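Local coordinates for polyketide synthase associated protein 5 (PDB 1Q9J) that probably catalyses the transfer of mycocerosic acids from mycocerosic acid synthase onto phthiocerol, phthiodiolone and phenolphthiocerol, the final step in making their dimycocerosate esters, at residues A[165-170]-A[279-284]; A[182-187]-A[261-266]; A[266-271]-A[318-323]; A[286-291]-A[309-314]. All blocks are in the same frame, centred on the assembly; numbering follows the deposited sequence.

Contact 1. Residues A[165-170]-A[279-284]; sequences EAVLAQ and TEATNL
Helix 165-170 touches segment 279-284 through one residue, Val167, whose two methyl groups are shared between Ala281 and Leu284. Earlier on the helix, Glu165 sends its carboxylate to another part of the fold: OE1 is hydrogen-bonded to the hydroxyl of Ser11, tying this turn to the N-terminal part of the chain. Val167 comes next and points toward the facing segment, its CA lying 7.4 Å from the CA of Ala281. CG1 stands anti to the backbone N (chi1 165°), which leaves CG2 beside that nitrogen and presents both methyls across the gap. CG1 meets CD1 of Leu284 at 3.8 Å, and the two side chains reach toward each other tip to tip. CG2 settles 4.0 Å from CB of Ala281 and also lies 4.1 Å from Leu284 CD1, so that one leucine methyl rests against both branches of the valine. On Leu284 the CG is likewise anti to its backbone N (chi1 -159°), which, with chi2 at 73°, brings CD1 to the helix.

Behind the leucine lies the probable catalytic centre. Leu284 N is hydrogen-bonded to OD2 of Asp128, thought to organise the active site, and Asn283 ND2 bonds the backbone O of His124, the probable proton acceptor. Across the contact itself the chemistry is purely apolar and buried, with nothing directional to set a fixed alignment. The helix therefore packs by Val167 alone against Ala281 and Leu284, in a segment that Leu284 N and Asn283 ND2 tie to the HHxxxDG motif.

Contact 2. Residues A[182-187]-A[261-266]; sequences ERFMSV and PYVYPV
Phe184 lays one face of its ring against Pro261, with the two side chains crossing at about a right angle. Pro261 CB sits 3.7 Å from the ring centroid and 24° off the ring normal, a CH-pi contact displaced toward the rim on the CE1 and CZ side; CZ itself is 3.5 Å from that carbon. The ring's edge meets other parts of the same strand. Close to the ring plane, CZ approaches the carbonyl O of Tyr262 at 3.5 Å, while CE1 comes within 3.8 Å of CG2 of Val263, whose side chain runs at a slant to the phenyl group. One flat group thus follows three consecutive strand residues, over a face at the proline and by its edge at the next two. With CG anti to the carbonyl carbon and beside the backbone N (chi1 -66°), the ring is carried toward the strand. Its neighbour Arg183 goes to the helix instead, with NH2 in a salt bridge to OD1 of Asp314. The loop thereby touches both strand 260-267 and helix 300-317. Far from the annotated sites, this is proline-aromatic packing of a loop on an inner strand of the six-stranded mixed sheet, in a protein of the CoA-dependent acyltransferase clan.

Contact 3. Residues A[266-271]-A[318-323]; sequences VDLRFV and GVIQQS
Asp267 OD1 is gripped twice by Arg269, from opposite faces of the carboxylate plane. The backbone N of Arg269 donates over 3.2 Å from well above that plane, closing an Asx turn, and NH1 of the same arginine forms a salt bridge of 2.9 Å on the syn side. The carboxylate oxygen lies in the guanidinium plane, at its edge. These bonds probably steady the type I turn from Asp267 to Phe270. Val266 just before this turn, Leu268 within it and Val271 just after it face the short helix 319-322. Leu268 slants across Ile320, CD2 to CG2 at 3.8 Å; the latter methyl is anti to the isoleucine backbone N, leaving CG1 to carry CD1 toward Val266, where it meets CG2 at 4.2 Å. Farther along, Val271 CG1 lies 3.5 Å from CG of Gln321, at about a right angle to a chain bent at chi2 (90°). The bend turns the amide toward the preceding helix 300-317, where NE2 bonds the carbonyl O of Leu315. Gly318, with positive phi, ends helix 300-317 in a Schellman motif and serves as N-cap position for helix 319-322. Arg269 NH1 also salt-bridges Asp128, so the turn that follows strand 260-267 joins the probable active site to this helix-to-helix junction.

Contact 4. Residues A[286-291]-A[309-314]; sequences GAASYL and ATLRAD
Strand 286-291 and helix 309-314 run at 127° between their N-to-C directions, their axes 9.1 Å apart at closest approach. This is helix-on-sheet packing of an alpha/beta layer: helix 300-317 follows strand 285-292, an edge strand of the six-stranded sheet, and packs back over it. Ala288 is the point where the layers come nearest in register, its CA 6.9 Å from that of Leu311. Its short side chain lets the leucine in, CB meeting CD1 at 4.0 Å; Leu311 CG stands anti to the backbone N (chi1 -179°) and carries that methyl in to the strand. Ile320 also reaches this spot, touching both residues. Asp314 OD2 stays 4.2 Å from Ser289 O, while OD1 forms a salt bridge with Arg183 NH2. Solvent-exposed Arg312 extends away from the sheet, consistent with its probable role in recognising the acyl carrier domain of mycocerosic acid synthase. Tyr290 crosses Thr310 at about a right angle, and Asp306 engages both hydroxyls, OD2 bonding the phenol and the backbone O bonding Thr310. Thr310 OG1 lies oblique to the tyrosine ring, 3.8 Å from CE1.

How the contacts relate
Contacts 1 and 2 are buried, whereas contacts 3 and 4 are only partly so and reach toward the surface. All four depend mainly on apolar packing, but their polar surroundings differ. Contacts 1 and 3 border the probable active site through different partners of Asp128, and join where Leu268 N probably bonds Leu284 O. Contacts 2, 3 and 4 hold the last two strands at one edge of the six-stranded sheet: 2 and 3 share Val266 on strand 260-267, while 4 uses the neighbouring antiparallel strand. Contacts 3 and 4 bring successive helices onto these strands, meeting at Ile320 and Leu311. Contact 2 alone relies on an aromatic face, and its loop reaches contact 4 through Arg183.

Contact 1. Residues A[165-170]-A[279-284]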
loop_
_atom_site.group_PDB
_atom_site.type_symbol
_atom_site.label_atom_id
_atom_site.label_comp_id
_atom_site.label_asym_id
_atom_site.label_seq_id
_atom_site.Cartn_x
_atom_site.Cartn_y
_atom_site.Cartn_z
ATOM N N GLU A 165 -3.366 -8.690 15.300
ATOM C CA GLU A 165 -3.374 -9.144 16.683
ATOM C C GLU A 165 -3.688 -10.631 16.792
ATOM O O GLU A 165 -3.466 -11.239 17.831
ATOM C CB GLU A 165 -4.348 -8.348 17.555
ATOM C CG GLU A 165 -5.429 -7.624 16.827
ATOM C CD GLU A 165 -4.941 -6.362 16.156
ATOM O OE1 GLU A 165 -4.717 -6.404 14.922
ATOM O OE2 GLU A 165 -4.779 -5.330 16.860
ATOM N N ALA A 166 -4.213 -11.226 15.727
ATOM C CA ALA A 166 -4.492 -12.650 15.776
ATOM C C ALA A 166 -3.153 -13.362 15.546
ATOM O O ALA A 166 -2.787 -14.286 16.278
ATOM C CB ALA A 166 -5.475 -13.032 14.701
ATOM N N VAL A 167 -2.415 -12.897 14.544
ATOM C CA VAL A 167 -1.127 -13.475 14.202
ATOM C C VAL A 167 -0.134 -13.433 15.366
ATOM O O VAL A 167 0.631 -14.377 15.586
ATOM C CB VAL A 167 -0.541 -12.763 12.969
ATOM C CG1 VAL A 167 0.942 -13.086 12.813
ATOM C CG2 VAL A 167 -1.310 -13.201 11.734
ATOM N N LEU A 168 -0.160 -12.340 16.116
ATOM C CA LEU A 168 0.725 -12.204 17.259
ATOM C C LEU A 168 0.273 -13.149 18.367
ATOM O O LEU A 168 1.082 -13.848 18.992
ATOM C CB LEU A 168 0.737 -10.759 17.771
ATOM C CG LEU A 168 1.210 -9.709 16.749
ATOM C CD1 LEU A 168 1.383 -8.389 17.449
ATOM C CD2 LEU A 168 2.494 -10.134 16.080
ATOM N N ALA A 169 -1.027 -13.184 18.612
ATOM C CA ALA A 169 -1.533 -14.069 19.645
ATOM C C ALA A 169 -1.110 -15.521 19.386
ATOM O O ALA A 169 -0.728 -16.216 20.322
ATOM C CB ALA A 169 -3.056 -13.958 19.739
ATOM N N GLN A 170 -1.167 -15.988 18.136
ATOM C CA GLN A 170 -0.764 -17.371 17.848
ATOM C C GLN A 170 0.659 -17.589 18.336
ATOM O O GLN A 170 1.004 -18.678 18.789
ATOM C CB GLN A 170 -0.809 -17.680 16.352
ATOM C CG GLN A 170 -2.193 -17.638 15.736
ATOM C CD GLN A 170 -2.213 -18.192 14.318
ATOM O OE1 GLN A 170 -1.326 -17.908 13.503
ATOM N NE2 GLN A 170 -3.242 -18.970 14.011
ATOM N N THR A 279 -1.838 -13.902 1.971
ATOM C CA THR A 279 -3.297 -13.846 2.156
ATOM C C THR A 279 -3.688 -14.492 3.467
ATOM O O THR A 279 -4.868 -14.580 3.798
ATOM C CB THR A 279 -4.068 -14.594 1.073
ATOM O OG1 THR A 279 -4.035 -15.993 1.367
ATOM C CG2 THR A 279 -3.461 -14.350 -0.285
ATOM N N GLU A 280 -2.695 -14.964 4.206
ATOM C CA GLU A 280 -2.977 -15.601 5.480
ATOM C C GLU A 280 -3.449 -14.556 6.496
ATOM O O GLU A 280 -4.282 -14.836 7.371
ATOM C CB GLU A 280 -1.742 -16.357 5.958
ATOM C CG GLU A 280 -1.802 -16.818 7.390
ATOM C CD GLU A 280 -0.551 -17.568 7.819
ATOM O OE1 GLU A 280 0.497 -17.457 7.130
ATOM O OE2 GLU A 280 -0.617 -18.259 8.867
ATOM N N ALA A 281 -2.917 -13.345 6.369
ATOM C CA ALA A 281 -3.326 -12.246 7.237
ATOM C C ALA A 281 -3.882 -11.073 6.412
ATOM O O ALA A 281 -3.547 -10.898 5.230
ATOM C CB ALA A 281 -2.147 -11.767 8.087
ATOM N N THR A 282 -4.725 -10.273 7.061
ATOM C CA THR A 282 -5.344 -9.094 6.454
ATOM C C THR A 282 -4.285 -8.033 6.243
ATOM O O THR A 282 -3.895 -7.690 5.126
ATOM C CB THR A 282 -6.405 -8.494 7.390
ATOM O OG1 THR A 282 -7.578 -9.313 7.387
ATOM C CG2 THR A 282 -6.771 -7.126 6.935
ATOM N N ASN A 283 -3.834 -7.506 7.364
ATOM C CA ASN A 283 -2.834 -6.469 7.359
ATOM C C ASN A 283 -1.733 -6.871 8.349
ATOM O O ASN A 283 -1.982 -7.034 9.541
ATOM C CB ASN A 283 -3.519 -5.146 7.744
ATOM C CG ASN A 283 -4.431 -4.609 6.634
ATOM O OD1 ASN A 283 -3.944 -4.168 5.580
ATOM N ND2 ASN A 283 -5.756 -4.650 6.861
ATOM N N LEU A 284 -0.527 -7.075 7.838
ATOM C CA LEU A 284 0.573 -7.447 8.697
ATOM C C LEU A 284 1.790 -6.560 8.413
ATOM O O LEU A 284 2.901 -7.042 8.205
ATOM C CB LEU A 284 0.940 -8.921 8.495
ATOM C CG LEU A 284 1.715 -9.580 9.656
ATOM C CD1 LEU A 284 0.788 -9.809 10.844
ATOM C CD2 LEU A 284 2.305 -10.894 9.200
#

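Contact 2. Residues A[182-187]-A[261-266]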
loop_
_atom_site.group_PDB
_atom_site.type_symbol
_atom_site.label_atom_id
_atom_site.label_comp_id
_atom_site.label_asym_id
_atom_site.label_seq_id
_atom_site.Cartn_x
_atom_site.Cartn_y
_atom_site.Cartn_z
ATOM N N GLU A 182 7.197 4.569 20.140
ATOM C CA GLU A 182 8.118 4.251 21.235
ATOM C C GLU A 182 9.399 5.104 21.198
ATOM O O GLU A 182 10.250 4.995 22.085
ATOM C CB GLU A 182 8.463 2.748 21.171
ATOM C CG GLU A 182 9.094 2.137 22.429
ATOM C CD GLU A 182 9.229 0.606 22.352
ATOM O OE1 GLU A 182 8.200 -0.106 22.438
ATOM O OE2 GLU A 182 10.366 0.110 22.192
ATOM N N ARG A 183 9.509 5.974 20.195
ATOM C CA ARG A 183 10.687 6.835 20.019
ATOM C C ARG A 183 10.345 8.319 19.830
ATOM O O ARG A 183 11.210 9.197 19.934
ATOM C CB ARG A 183 11.479 6.338 18.810
ATOM C CG ARG A 183 12.782 7.062 18.536
ATOM C CD ARG A 183 13.488 6.409 17.366
ATOM N NE ARG A 183 13.662 4.971 17.587
ATOM C CZ ARG A 183 14.057 4.112 16.653
ATOM N NH1 ARG A 183 14.318 4.543 15.429
ATOM N NH2 ARG A 183 14.193 2.827 16.942
ATOM N N PHE A 184 9.081 8.592 19.535
ATOM C CA PHE A 184 8.619 9.957 19.319
ATOM C C PHE A 184 8.051 10.558 20.607
ATOM O O PHE A 184 7.432 11.623 20.583
ATOM C CB PHE A 184 7.541 9.974 18.225
ATOM C CG PHE A 184 8.045 9.594 16.850
ATOM C CD1 PHE A 184 7.152 9.391 15.805
ATOM C CD2 PHE A 184 9.406 9.469 16.592
ATOM C CE1 PHE A 184 7.606 9.074 14.528
ATOM C CE2 PHE A 184 9.866 9.151 15.314
ATOM C CZ PHE A 184 8.964 8.955 14.283
ATOM N N MET A 185 8.254 9.877 21.730
ATOM C CA MET A 185 7.745 10.368 23.008
ATOM C C MET A 185 8.524 11.572 23.532
ATOM O O MET A 185 7.967 12.416 24.236
ATOM C CB MET A 185 7.758 9.250 24.060
ATOM C CG MET A 185 6.576 8.281 23.981
ATOM S SD MET A 185 4.958 9.084 24.190
ATOM C CE MET A 185 4.868 9.229 25.995
ATOM N N SER A 186 9.805 11.647 23.184
ATOM C CA SER A 186 10.659 12.743 23.631
ATOM C C SER A 186 10.335 14.049 22.903
ATOM O O SER A 186 10.402 15.130 23.489
ATOM C CB SER A 186 12.132 12.391 23.409
ATOM O OG SER A 186 12.433 12.335 22.029
ATOM N N VAL A 187 9.980 13.949 21.625
ATOM C CA VAL A 187 9.650 15.127 20.825
ATOM C C VAL A 187 8.208 15.564 21.086
ATOM O O VAL A 187 7.714 16.512 20.473
ATOM C CB VAL A 187 9.822 14.834 19.316
ATOM C CG1 VAL A 187 9.858 16.136 18.526
ATOM C CG2 VAL A 187 11.090 14.034 19.086
ATOM N N PRO A 261 10.147 13.395 12.078
ATOM C CA PRO A 261 9.711 12.032 12.400
ATOM C C PRO A 261 9.355 11.257 11.132
ATOM O O PRO A 261 8.541 11.709 10.330
ATOM C CB PRO A 261 8.507 12.260 13.315
ATOM C CG PRO A 261 7.973 13.583 12.842
ATOM C CD PRO A 261 9.216 14.393 12.631
ATOM N N TYR A 262 9.976 10.097 10.953
ATOM C CA TYR A 262 9.736 9.281 9.772
ATOM C C TYR A 262 9.132 7.922 10.125
ATOM O O TYR A 262 9.422 7.352 11.178
ATOM C CB TYR A 262 11.054 9.110 9.009
ATOM C CG TYR A 262 10.970 8.292 7.741
ATOM C CD1 TYR A 262 9.909 8.437 6.852
ATOM C CD2 TYR A 262 11.988 7.406 7.405
ATOM C CE1 TYR A 262 9.873 7.714 5.655
ATOM C CE2 TYR A 262 11.961 6.686 6.217
ATOM C CZ TYR A 262 10.907 6.838 5.347
ATOM O OH TYR A 262 10.890 6.094 4.182
ATOM N N VAL A 263 8.260 7.418 9.258
ATOM C CA VAL A 263 7.633 6.124 9.492
ATOM C C VAL A 263 7.385 5.404 8.175
ATOM O O VAL A 263 6.929 6.003 7.202
ATOM C CB VAL A 263 6.278 6.258 10.219
ATOM C CG1 VAL A 263 5.719 4.872 10.500
ATOM C CG2 VAL A 263 6.430 7.042 11.506
ATOM N N TYR A 264 7.711 4.119 8.139
ATOM C CA TYR A 264 7.486 3.326 6.939
ATOM C C TYR A 264 7.051 1.920 7.334
ATOM O O TYR A 264 7.235 1.489 8.485
ATOM C CB TYR A 264 8.728 3.292 6.032
ATOM C CG TYR A 264 9.998 2.843 6.708
ATOM C CD1 TYR A 264 10.669 1.701 6.286
ATOM C CD2 TYR A 264 10.527 3.558 7.774
ATOM C CE1 TYR A 264 11.833 1.281 6.914
ATOM C CE2 TYR A 264 11.691 3.150 8.408
ATOM C CZ TYR A 264 12.340 2.008 7.975
ATOM O OH TYR A 264 13.488 1.600 8.622
ATOM N N PRO A 265 6.464 1.186 6.381
ATOM C CA PRO A 265 5.981 -0.174 6.622
ATOM C C PRO A 265 7.048 -1.267 6.693
ATOM O O PRO A 265 8.101 -1.152 6.071
ATOM C CB PRO A 265 5.026 -0.386 5.457
ATOM C CG PRO A 265 5.738 0.324 4.333
ATOM C CD PRO A 265 6.198 1.607 4.990
ATOM N N VAL A 266 6.776 -2.314 7.474
ATOM C CA VAL A 266 7.663 -3.477 7.587
ATOM C C VAL A 266 6.785 -4.719 7.629
ATOM O O VAL A 266 6.091 -4.971 8.623
ATOM C CB VAL A 266 8.557 -3.474 8.864
ATOM C CG1 VAL A 266 9.354 -4.782 8.925
ATOM C CG2 VAL A 266 9.524 -2.300 8.844
#

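Contact 3. Residues A[266-271]-A[318-323]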
loop_
_atom_site.group_PDB
_atom_site.type_symbol
_atom_site.label_atom_id
_atom_site.label_comp_id
_atom_site.label_asym_id
_atom_site.label_seq_id
_atom_site.Cartn_x
_atom_site.Cartn_y
_atom_site.Cartn_z
ATOM N N VAL A 266 6.776 -2.314 7.474
ATOM C CA VAL A 266 7.663 -3.477 7.587
ATOM C C VAL A 266 6.785 -4.719 7.629
ATOM O O VAL A 266 6.091 -4.971 8.623
ATOM C CB VAL A 266 8.557 -3.474 8.864
ATOM C CG1 VAL A 266 9.354 -4.782 8.925
ATOM C CG2 VAL A 266 9.524 -2.300 8.844
ATOM N N ASP A 267 6.818 -5.488 6.545
ATOM C CA ASP A 267 6.013 -6.700 6.448
ATOM C C ASP A 267 6.506 -7.759 7.440
ATOM O O ASP A 267 7.530 -8.403 7.235
ATOM C CB ASP A 267 6.060 -7.267 5.017
ATOM C CG ASP A 267 4.852 -8.139 4.689
ATOM O OD1 ASP A 267 4.133 -8.555 5.632
ATOM O OD2 ASP A 267 4.622 -8.417 3.491
ATOM N N LEU A 268 5.758 -7.925 8.515
ATOM C CA LEU A 268 6.104 -8.898 9.520
ATOM C C LEU A 268 6.012 -10.340 8.999
ATOM O O LEU A 268 6.331 -11.290 9.710
ATOM C CB LEU A 268 5.202 -8.710 10.753
ATOM C CG LEU A 268 5.408 -7.355 11.445
ATOM C CD1 LEU A 268 4.620 -7.261 12.736
ATOM C CD2 LEU A 268 6.889 -7.173 11.730
ATOM N N ARG A 269 5.578 -10.513 7.759
ATOM C CA ARG A 269 5.448 -11.855 7.203
ATOM C C ARG A 269 6.791 -12.577 7.094
ATOM O O ARG A 269 6.849 -13.789 7.289
ATOM C CB ARG A 269 4.785 -11.797 5.826
ATOM C CG ARG A 269 3.300 -11.481 5.855
ATOM C CD ARG A 269 2.743 -11.319 4.424
ATOM N NE ARG A 269 1.291 -11.110 4.393
ATOM C CZ ARG A 269 0.668 -9.975 4.718
ATOM N NH1 ARG A 269 1.351 -8.906 5.104
ATOM N NH2 ARG A 269 -0.659 -9.910 4.672
ATOM N N PHE A 270 7.865 -11.849 6.795
ATOM C CA PHE A 270 9.185 -12.462 6.687
ATOM C C PHE A 270 10.012 -12.246 7.946
ATOM O O PHE A 270 11.148 -12.706 8.040
ATOM C CB PHE A 270 9.942 -11.888 5.505
ATOM C CG PHE A 270 9.059 -11.451 4.383
ATOM C CD1 PHE A 270 8.418 -10.214 4.433
ATOM C CD2 PHE A 270 8.867 -12.268 3.265
ATOM C CE1 PHE A 270 7.601 -9.798 3.382
ATOM C CE2 PHE A 270 8.051 -11.860 2.207
ATOM C CZ PHE A 270 7.415 -10.624 2.260
ATOM N N VAL A 271 9.425 -11.547 8.905
ATOM C CA VAL A 271 10.075 -11.262 10.162
ATOM C C VAL A 271 9.721 -12.288 11.251
ATOM O O VAL A 271 10.583 -13.019 11.750
ATOM C CB VAL A 271 9.700 -9.828 10.622
ATOM C CG1 VAL A 271 9.951 -9.655 12.104
ATOM C CG2 VAL A 271 10.525 -8.806 9.832
ATOM N N GLY A 318 13.562 -6.700 18.772
ATOM C CA GLY A 318 12.167 -7.088 18.760
ATOM C C GLY A 318 11.210 -5.926 18.941
ATOM O O GLY A 318 10.045 -6.118 19.284
ATOM N N VAL A 319 11.695 -4.712 18.716
ATOM C CA VAL A 319 10.852 -3.535 18.882
ATOM C C VAL A 319 9.687 -3.560 17.902
ATOM O O VAL A 319 8.525 -3.418 18.288
ATOM C CB VAL A 319 11.689 -2.238 18.714
ATOM C CG1 VAL A 319 10.785 -1.033 18.509
ATOM C CG2 VAL A 319 12.533 -2.035 19.959
ATOM N N ILE A 320 10.002 -3.760 16.631
ATOM C CA ILE A 320 8.986 -3.821 15.607
ATOM C C ILE A 320 8.020 -4.984 15.823
ATOM O O ILE A 320 6.811 -4.802 15.734
ATOM C CB ILE A 320 9.665 -3.890 14.251
ATOM C CG1 ILE A 320 10.431 -2.572 14.062
ATOM C CG2 ILE A 320 8.651 -4.169 13.142
ATOM C CD1 ILE A 320 11.127 -2.423 12.756
ATOM N N GLN A 321 8.537 -6.166 16.138
ATOM C CA GLN A 321 7.666 -7.321 16.364
ATOM C C GLN A 321 6.718 -7.158 17.555
ATOM O O GLN A 321 5.530 -7.435 17.437
ATOM C CB GLN A 321 8.494 -8.589 16.574
ATOM C CG GLN A 321 9.463 -8.881 15.455
ATOM C CD GLN A 321 10.810 -8.235 15.681
ATOM O OE1 GLN A 321 10.901 -7.045 15.963
ATOM N NE2 GLN A 321 11.869 -9.023 15.554
ATOM N N GLN A 322 7.244 -6.701 18.688
ATOM C CA GLN A 322 6.454 -6.534 19.900
ATOM C C GLN A 322 5.662 -5.255 20.040
ATOM O O GLN A 322 4.747 -5.184 20.860
ATOM C CB GLN A 322 7.362 -6.659 21.108
ATOM C CG GLN A 322 8.037 -7.982 21.163
ATOM C CD GLN A 322 7.254 -8.986 21.961
ATOM O OE1 GLN A 322 7.308 -10.182 21.683
ATOM N NE2 GLN A 322 6.530 -8.512 22.976
ATOM N N SER A 323 6.014 -4.223 19.287
ATOM C CA SER A 323 5.263 -2.975 19.393
ATOM C C SER A 323 3.977 -3.158 18.604
ATOM O O SER A 323 3.990 -3.636 17.472
ATOM C CB SER A 323 6.066 -1.813 18.813
ATOM O OG SER A 323 6.107 -1.870 17.403
#

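Contact 4. Residues A[286-291]-A[309-314]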
loop_
_atom_site.group_PDB
_atom_site.type_symbol
_atom_site.label_atom_id
_atom_site.label_comp_id
_atom_site.label_asym_id
_atom_site.label_seq_id
_atom_site.Cartn_x
_atom_site.Cartn_y
_atom_site.Cartn_z
ATOM N N GLY A 286 4.143 -3.895 9.997
ATOM C CA GLY A 286 4.546 -3.218 11.209
ATOM C C GLY A 286 5.038 -1.837 10.834
ATOM O O GLY A 286 5.332 -1.567 9.670
ATOM N N ALA A 287 5.120 -0.953 11.815
ATOM C CA ALA A 287 5.584 0.400 11.557
ATOM C C ALA A 287 6.948 0.613 12.193
ATOM O O ALA A 287 7.154 0.362 13.388
ATOM C CB ALA A 287 4.589 1.415 12.114
ATOM N N ALA A 288 7.877 1.086 11.381
ATOM C CA ALA A 288 9.221 1.361 11.842
ATOM C C ALA A 288 9.362 2.873 11.992
ATOM O O ALA A 288 9.183 3.614 11.024
ATOM C CB ALA A 288 10.228 0.827 10.826
ATOM N N SER A 289 9.662 3.336 13.204
ATOM C CA SER A 289 9.833 4.768 13.436
ATOM C C SER A 289 11.298 5.155 13.275
ATOM O O SER A 289 12.189 4.301 13.315
ATOM C CB SER A 289 9.348 5.162 14.833
ATOM O OG SER A 289 10.100 4.526 15.852
ATOM N N TYR A 290 11.538 6.449 13.086
ATOM C CA TYR A 290 12.887 6.965 12.898
ATOM C C TYR A 290 12.894 8.484 12.917
ATOM O O TYR A 290 12.402 9.112 11.980
ATOM C CB TYR A 290 13.445 6.512 11.560
ATOM C CG TYR A 290 14.773 7.146 11.253
ATOM C CD1 TYR A 290 15.919 6.759 11.935
ATOM C CD2 TYR A 290 14.881 8.154 10.300
ATOM C CE1 TYR A 290 17.144 7.356 11.673
ATOM C CE2 TYR A 290 16.100 8.760 10.032
ATOM C CZ TYR A 290 17.227 8.356 10.718
ATOM O OH TYR A 290 18.445 8.930 10.443
ATOM N N LEU A 291 13.472 9.070 13.961
ATOM C CA LEU A 291 13.536 10.526 14.086
ATOM C C LEU A 291 14.729 11.093 13.326
ATOM O O LEU A 291 15.840 11.107 13.842
ATOM C CB LEU A 291 13.642 10.920 15.557
ATOM C CG LEU A 291 13.446 12.392 15.902
ATOM C CD1 LEU A 291 12.073 12.870 15.415
ATOM C CD2 LEU A 291 13.569 12.555 17.414
ATOM N N ALA A 309 20.232 1.147 9.260
ATOM C CA ALA A 309 20.820 0.497 10.414
ATOM C C ALA A 309 19.816 0.454 11.541
ATOM O O ALA A 309 19.593 -0.597 12.129
ATOM C CB ALA A 309 22.083 1.232 10.847
ATOM N N THR A 310 19.184 1.586 11.830
ATOM C CA THR A 310 18.197 1.626 12.916
ATOM C C THR A 310 17.130 0.514 12.797
ATOM O O THR A 310 16.691 -0.040 13.798
ATOM C CB THR A 310 17.477 2.997 12.984
ATOM O OG1 THR A 310 18.439 4.051 13.157
ATOM C CG2 THR A 310 16.515 3.024 14.162
ATOM N N LEU A 311 16.725 0.204 11.572
ATOM C CA LEU A 311 15.746 -0.824 11.350
ATOM C C LEU A 311 16.263 -2.120 11.925
ATOM O O LEU A 311 15.619 -2.771 12.754
ATOM C CB LEU A 311 15.502 -1.000 9.865
ATOM C CG LEU A 311 14.451 -2.079 9.547
ATOM C CD1 LEU A 311 13.178 -1.835 10.361
ATOM C CD2 LEU A 311 14.151 -2.089 8.060
ATOM N N ARG A 312 17.441 -2.502 11.461
ATOM C CA ARG A 312 18.088 -3.720 11.924
ATOM C C ARG A 312 18.198 -3.760 13.450
ATOM O O ARG A 312 18.021 -4.814 14.055
ATOM C CB ARG A 312 19.473 -3.838 11.277
ATOM C CG ARG A 312 19.388 -4.074 9.790
ATOM C CD ARG A 312 20.753 -4.199 9.136
ATOM N NE ARG A 312 20.606 -4.744 7.786
ATOM C CZ ARG A 312 21.154 -4.222 6.693
ATOM N NH1 ARG A 312 21.901 -3.124 6.783
ATOM N NH2 ARG A 312 20.943 -4.796 5.513
ATOM N N ALA A 313 18.471 -2.621 14.079
ATOM C CA ALA A 313 18.577 -2.619 15.533
ATOM C C ALA A 313 17.220 -2.933 16.155
ATOM O O ALA A 313 17.128 -3.673 17.137
ATOM C CB ALA A 313 19.072 -1.271 16.026
ATOM N N ASP A 314 16.169 -2.360 15.577
ATOM C CA ASP A 314 14.825 -2.573 16.089
ATOM C C ASP A 314 14.391 -4.018 15.916
ATOM O O ASP A 314 13.807 -4.617 16.827
ATOM C CB ASP A 314 13.842 -1.623 15.404
ATOM C CG ASP A 314 14.035 -0.188 15.841
ATOM O OD1 ASP A 314 14.515 -0.002 16.988
ATOM O OD2 ASP A 314 13.707 0.745 15.058
#